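Local coordinates for putative angiotensinogen (Lampetra fluviatilis, PDB 5INW), which binds heparin and, as a serpin, inhibits thrombin, a reaction that heparin promotes through a template mechanism, at residues N210-E213 and L214-Y218; A217-E220 and K221-K225. The protein carries 1 engineered substitution. All blocks are in the same frame, centred on the assembly; numbering follows the deposited sequence.

Coming from the N terminus, the chain leaves strand 200-203 and enters helix 208-221, which corresponds to helix F of serpins, the helix lying across the large central sheet. Contact 1 (210-218) is about two and a half turns of this helix; contact 2 (217-225) takes over at Ala-217 and Tyr-218, which both contacts share, and follows the chain out of the helix. Both are local, so neither closes a long loop: they overlap by two residues, neither nested nor crossing. Contact 2 turns the chain into the segment that leads on to strand 238-251. Together they lay the helix and its exit against strand 168-179 and residues 227-234 of that connecting segment.

Contact 1: residues N210-E213 and L214-Y218; sequences NAVE and LMNAY
Leu-214 N bonds to Asn-210 O at 2.8 Å, and the regular i to i+4 pattern continues from there: Met-215 N to Ala-211 O at 2.9 Å, Asn-216 N to Val-212 O at 3.0 Å and Ala-217 N to Glu-213 O at 2.9 Å. Four such bonds in a row make this regular alpha helix. Leu-214, Met-215 and Asn-216 all hold CG opposite the carbonyl carbon and beside N, which folds each side chain back along the helix over the carbonyl one turn earlier. Thus Leu-214 CG comes within 3.3 Å of Asn-210 O, and Met-215 SD within 3.5 Å of Ala-211 O before the thioether bends away. Asn-216 runs alongside Val-212, its ND2 3.3 Å from Val-212 CG1, the methyl branch placed anti to N (chi1 173°). The amide does not bond to Val-212 O, for which its angle is poor; ND2 gives its hydrogen bond to Ile-231 O instead, tying the helix to the following loop. Asn-210 ND2 likewise bonds back to Asp-207 just ahead of the helix. On the inner side the buried Met-215 lies against Phe-177 of strand 168-179 and Phe-205, and the buried Ala-211 meets Val-234. Val-212 touches Val-234 too, and the Tyr-218 side chain touches Val-175 of strand 168-179.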
loop_
_atom_site.group_PDB
_atom_site.type_symbol
_atom_site.label_atom_id
_atom_site.label_comp_id
_atom_site.label_asym_id
_atom_site.label_seq_id
_atom_site.Cartn_x
_atom_site.Cartn_y
_atom_site.Cartn_z
ATOM N N ASN A 210 20.927 5.019 -19.840
ATOM C CA ASN A 210 19.786 5.290 -20.694
ATOM C C ASN A 210 18.598 4.445 -20.359
ATOM O O ASN A 210 17.465 4.932 -20.412
ATOM C CB ASN A 210 20.147 5.146 -22.167
ATOM C CG ASN A 210 20.964 6.314 -22.653
ATOM O OD1 ASN A 210 20.754 7.459 -22.230
ATOM N ND2 ASN A 210 21.895 6.053 -23.552
ATOM N N ALA A 211 18.853 3.190 -20.021
ATOM C CA ALA A 211 17.768 2.292 -19.587
ATOM C C ALA A 211 16.903 2.875 -18.408
ATOM O O ALA A 211 15.687 2.834 -18.481
ATOM C CB ALA A 211 18.328 0.916 -19.236
ATOM N N VAL A 212 17.543 3.449 -17.384
ATOM C CA VAL A 212 16.848 4.110 -16.301
ATOM C C VAL A 212 16.057 5.327 -16.788
ATOM O O VAL A 212 14.934 5.513 -16.394
ATOM C CB VAL A 212 17.805 4.520 -15.142
ATOM C CG1 VAL A 212 17.107 5.377 -14.081
ATOM C CG2 VAL A 212 18.339 3.290 -14.453
ATOM N N GLU A 213 16.636 6.149 -17.641
ATOM C CA GLU A 213 15.936 7.327 -18.157
ATOM C C GLU A 213 14.739 6.942 -18.995
ATOM O O GLU A 213 13.711 7.635 -18.955
ATOM C CB GLU A 213 16.848 8.156 -19.039
ATOM C CG GLU A 213 18.010 8.800 -18.303
ATOM C CD GLU A 213 18.939 9.497 -19.272
ATOM O OE1 GLU A 213 18.409 10.037 -20.280
ATOM O OE2 GLU A 213 20.179 9.469 -19.033
ATOM N N LEU A 214 14.890 5.864 -19.770
ATOM C CA LEU A 214 13.837 5.403 -20.667
ATOM C C LEU A 214 12.713 4.819 -19.852
ATOM O O LEU A 214 11.548 5.191 -20.046
ATOM C CB LEU A 214 14.352 4.367 -21.679
ATOM C CG LEU A 214 15.265 4.882 -22.820
ATOM C CD1 LEU A 214 16.074 3.786 -23.476
ATOM C CD2 LEU A 214 14.482 5.608 -23.882
ATOM N N MET A 215 13.041 3.950 -18.913
ATOM C CA MET A 215 12.007 3.354 -18.093
ATOM C C MET A 215 11.203 4.425 -17.335
ATOM O O MET A 215 9.963 4.440 -17.402
ATOM C CB MET A 215 12.593 2.356 -17.158
ATOM C CG MET A 215 13.110 1.091 -17.844
ATOM S SD MET A 215 14.222 0.158 -16.754
ATOM C CE MET A 215 13.098 -0.943 -15.992
ATOM N N ASN A 216 11.905 5.354 -16.678
ATOM C CA ASN A 216 11.270 6.423 -15.926
ATOM C C ASN A 216 10.454 7.317 -16.789
ATOM O O ASN A 216 9.364 7.695 -16.399
ATOM C CB ASN A 216 12.266 7.246 -15.145
ATOM C CG ASN A 216 12.778 6.521 -13.928
ATOM O OD1 ASN A 216 12.022 5.860 -13.214
ATOM N ND2 ASN A 216 14.079 6.615 -13.687
ATOM N N ALA A 217 10.951 7.641 -17.963
ATOM C CA ALA A 217 10.197 8.469 -18.920
ATOM C C ALA A 217 8.896 7.769 -19.338
ATOM O O ALA A 217 7.872 8.419 -19.440
ATOM C CB ALA A 217 11.053 8.752 -20.152
ATOM N N TYR A 218 8.932 6.451 -19.569
ATOM C CA TYR A 218 7.709 5.709 -19.881
ATOM C C TYR A 218 6.723 5.733 -18.739
ATOM O O TYR A 218 5.527 5.887 -18.960
ATOM C CB TYR A 218 8.003 4.253 -20.217
ATOM C CG TYR A 218 6.770 3.505 -20.742
ATOM C CD1 TYR A 218 6.472 3.461 -22.121
ATOM C CD2 TYR A 218 5.913 2.840 -19.871
ATOM C CE1 TYR A 218 5.372 2.752 -22.594
ATOM C CE2 TYR A 218 4.820 2.158 -20.340
ATOM C CZ TYR A 218 4.546 2.122 -21.687
ATOM O OH TYR A 218 3.439 1.435 -22.106
#

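Contact 2: residues A217-E220 and K221-K225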
loop_
_atom_site.group_PDB
_atom_site.type_symbol
_atom_site.label_atom_id
_atom_site.label_comp_id
_atom_site.label_asym_id
_atom_site.label_seq_id
_atom_site.Cartn_x
_atom_site.Cartn_y
_atom_site.Cartn_z
ATOM N N ALA A 217 10.951 7.641 -17.963
ATOM C CA ALA A 217 10.197 8.469 -18.920
ATOM C C ALA A 217 8.896 7.769 -19.338
ATOM O O ALA A 217 7.872 8.419 -19.440
ATOM C CB ALA A 217 11.053 8.752 -20.152
ATOM N N TYR A 218 8.932 6.451 -19.569
ATOM C CA TYR A 218 7.709 5.709 -19.881
ATOM C C TYR A 218 6.723 5.733 -18.739
ATOM O O TYR A 218 5.527 5.887 -18.960
ATOM C CB TYR A 218 8.003 4.253 -20.217
ATOM C CG TYR A 218 6.770 3.505 -20.742
ATOM C CD1 TYR A 218 6.472 3.461 -22.121
ATOM C CD2 TYR A 218 5.913 2.840 -19.871
ATOM C CE1 TYR A 218 5.372 2.752 -22.594
ATOM C CE2 TYR A 218 4.820 2.158 -20.340
ATOM C CZ TYR A 218 4.546 2.122 -21.687
ATOM O OH TYR A 218 3.439 1.435 -22.106
ATOM N N ILE A 219 7.225 5.551 -17.519
ATOM C CA ILE A 219 6.358 5.508 -16.357
ATOM C C ILE A 219 5.679 6.858 -16.188
ATOM O O ILE A 219 4.463 6.933 -15.964
ATOM C CB ILE A 219 7.119 5.075 -15.106
ATOM C CG1 ILE A 219 7.454 3.619 -15.234
ATOM C CG2 ILE A 219 6.300 5.283 -13.849
ATOM C CD1 ILE A 219 8.514 3.174 -14.269
ATOM N N GLU A 220 6.470 7.911 -16.318
ATOM C CA GLU A 220 5.973 9.266 -16.174
ATOM C C GLU A 220 4.931 9.613 -17.230
ATOM O O GLU A 220 3.933 10.227 -16.908
ATOM C CB GLU A 220 7.132 10.250 -16.245
ATOM C CG GLU A 220 6.771 11.636 -15.774
ATOM C CD GLU A 220 7.940 12.595 -15.797
ATOM O OE1 GLU A 220 8.976 12.254 -15.176
ATOM O OE2 GLU A 220 7.810 13.679 -16.428
ATOM N N LYS A 221 5.179 9.236 -18.478
ATOM C CA LYS A 221 4.231 9.451 -19.575
ATOM C C LYS A 221 2.877 8.885 -19.216
ATOM O O LYS A 221 1.868 9.576 -19.258
ATOM C CB LYS A 221 4.776 8.840 -20.911
ATOM C CG LYS A 221 5.794 9.726 -21.635
ATOM C CD LYS A 221 6.481 8.916 -22.730
ATOM C CE LYS A 221 7.449 9.762 -23.546
ATOM N NZ LYS A 221 7.537 9.289 -24.965
ATOM N N VAL A 222 2.877 7.669 -18.735
ATOM C CA VAL A 222 1.640 6.961 -18.429
ATOM C C VAL A 222 0.956 7.313 -17.058
ATOM O O VAL A 222 -0.021 6.708 -16.685
ATOM C CB VAL A 222 1.916 5.441 -18.542
ATOM C CG1 VAL A 222 0.665 4.626 -18.308
ATOM C CG2 VAL A 222 2.440 5.100 -19.944
ATOM N N THR A 223 1.449 8.274 -16.291
ATOM C CA THR A 223 0.929 8.533 -14.938
ATOM C C THR A 223 0.875 10.058 -14.674
ATOM O O THR A 223 1.044 10.535 -13.546
ATOM C CB THR A 223 1.827 7.792 -13.907
ATOM O OG1 THR A 223 3.183 8.286 -13.947
ATOM C CG2 THR A 223 1.881 6.297 -14.167
ATOM N N SER A 224 0.610 10.810 -15.756
ATOM C CA SER A 224 0.770 12.287 -15.859
ATOM C C SER A 224 1.720 12.875 -14.821
ATOM O O SER A 224 1.285 13.567 -13.895
ATOM C CB SER A 224 -0.590 12.997 -15.805
ATOM O OG SER A 224 -1.330 12.716 -16.966
ATOM N N LYS A 225 3.003 12.544 -14.948
ATOM C CA LYS A 225 4.066 13.159 -14.141
ATOM C C LYS A 225 3.936 13.054 -12.614
ATOM O O LYS A 225 4.622 13.771 -11.885
ATOM C CB LYS A 225 4.279 14.631 -14.555
ATOM C CG LYS A 225 4.511 14.851 -16.057
ATOM C CD LYS A 225 5.145 16.211 -16.366
ATOM C CE LYS A 225 5.521 16.348 -17.833
ATOM N NZ LYS A 225 6.298 17.595 -18.090
#
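The C-terminal end of helix 208-221, helix F in serpin terms, unwinds here into the segment leading to strand 238-251. A type I beta turn over residues 220-223 finishes the helix, closed by Thr-223 N on Glu-220 O at 3.2 Å. The same oxygen takes a second hydrogen bond, from Lys-225 N at 3.2 Å, and the two donors reach it from opposite faces of the carbonyl plane. The turn at Ser-224, with phi 21° and psi 68°, brings Lys-225 N back for that second bond. Just before, Lys-221 N and Val-222 N still make ordinary helical bonds to Ala-217 O and Tyr-218 O. Thr-223 adds a side-chain closure: its OG1 donates to Ile-219 O at 2.7 Å, from above the carbonyl plane rather than along a lone pair. With chi1 at 62°, OG1 is tucked between the threonine's own N and carbonyl carbon, facing back up the helix. A valine here, with a methyl in place of the hydroxyl, would probably cost Ile-219 O its side-chain donor and this extra tie at the helix end. On another side, Val-222 CG2 lies over one face of the Tyr-218 ring in a CH-pi contact, 4.2 Å from its centroid and offset toward the rim, closest to CE2. Val-222 also touches Lys-173 and Thr-223 touches Met-171, both on strand 168-179, while Ile-219 packs on Phe-177 and Phe-227. The Glu-220 and Lys-225 chains cross, Glu-220 CG against Lys-225 CA and Glu-220 OE2 against the lysine methylenes, 3.5 Å from Lys-225 CG. The opposite charges probably attract but form no salt bridge: Glu-220 OE2 is 4.5 Å from Lys-225 NZ.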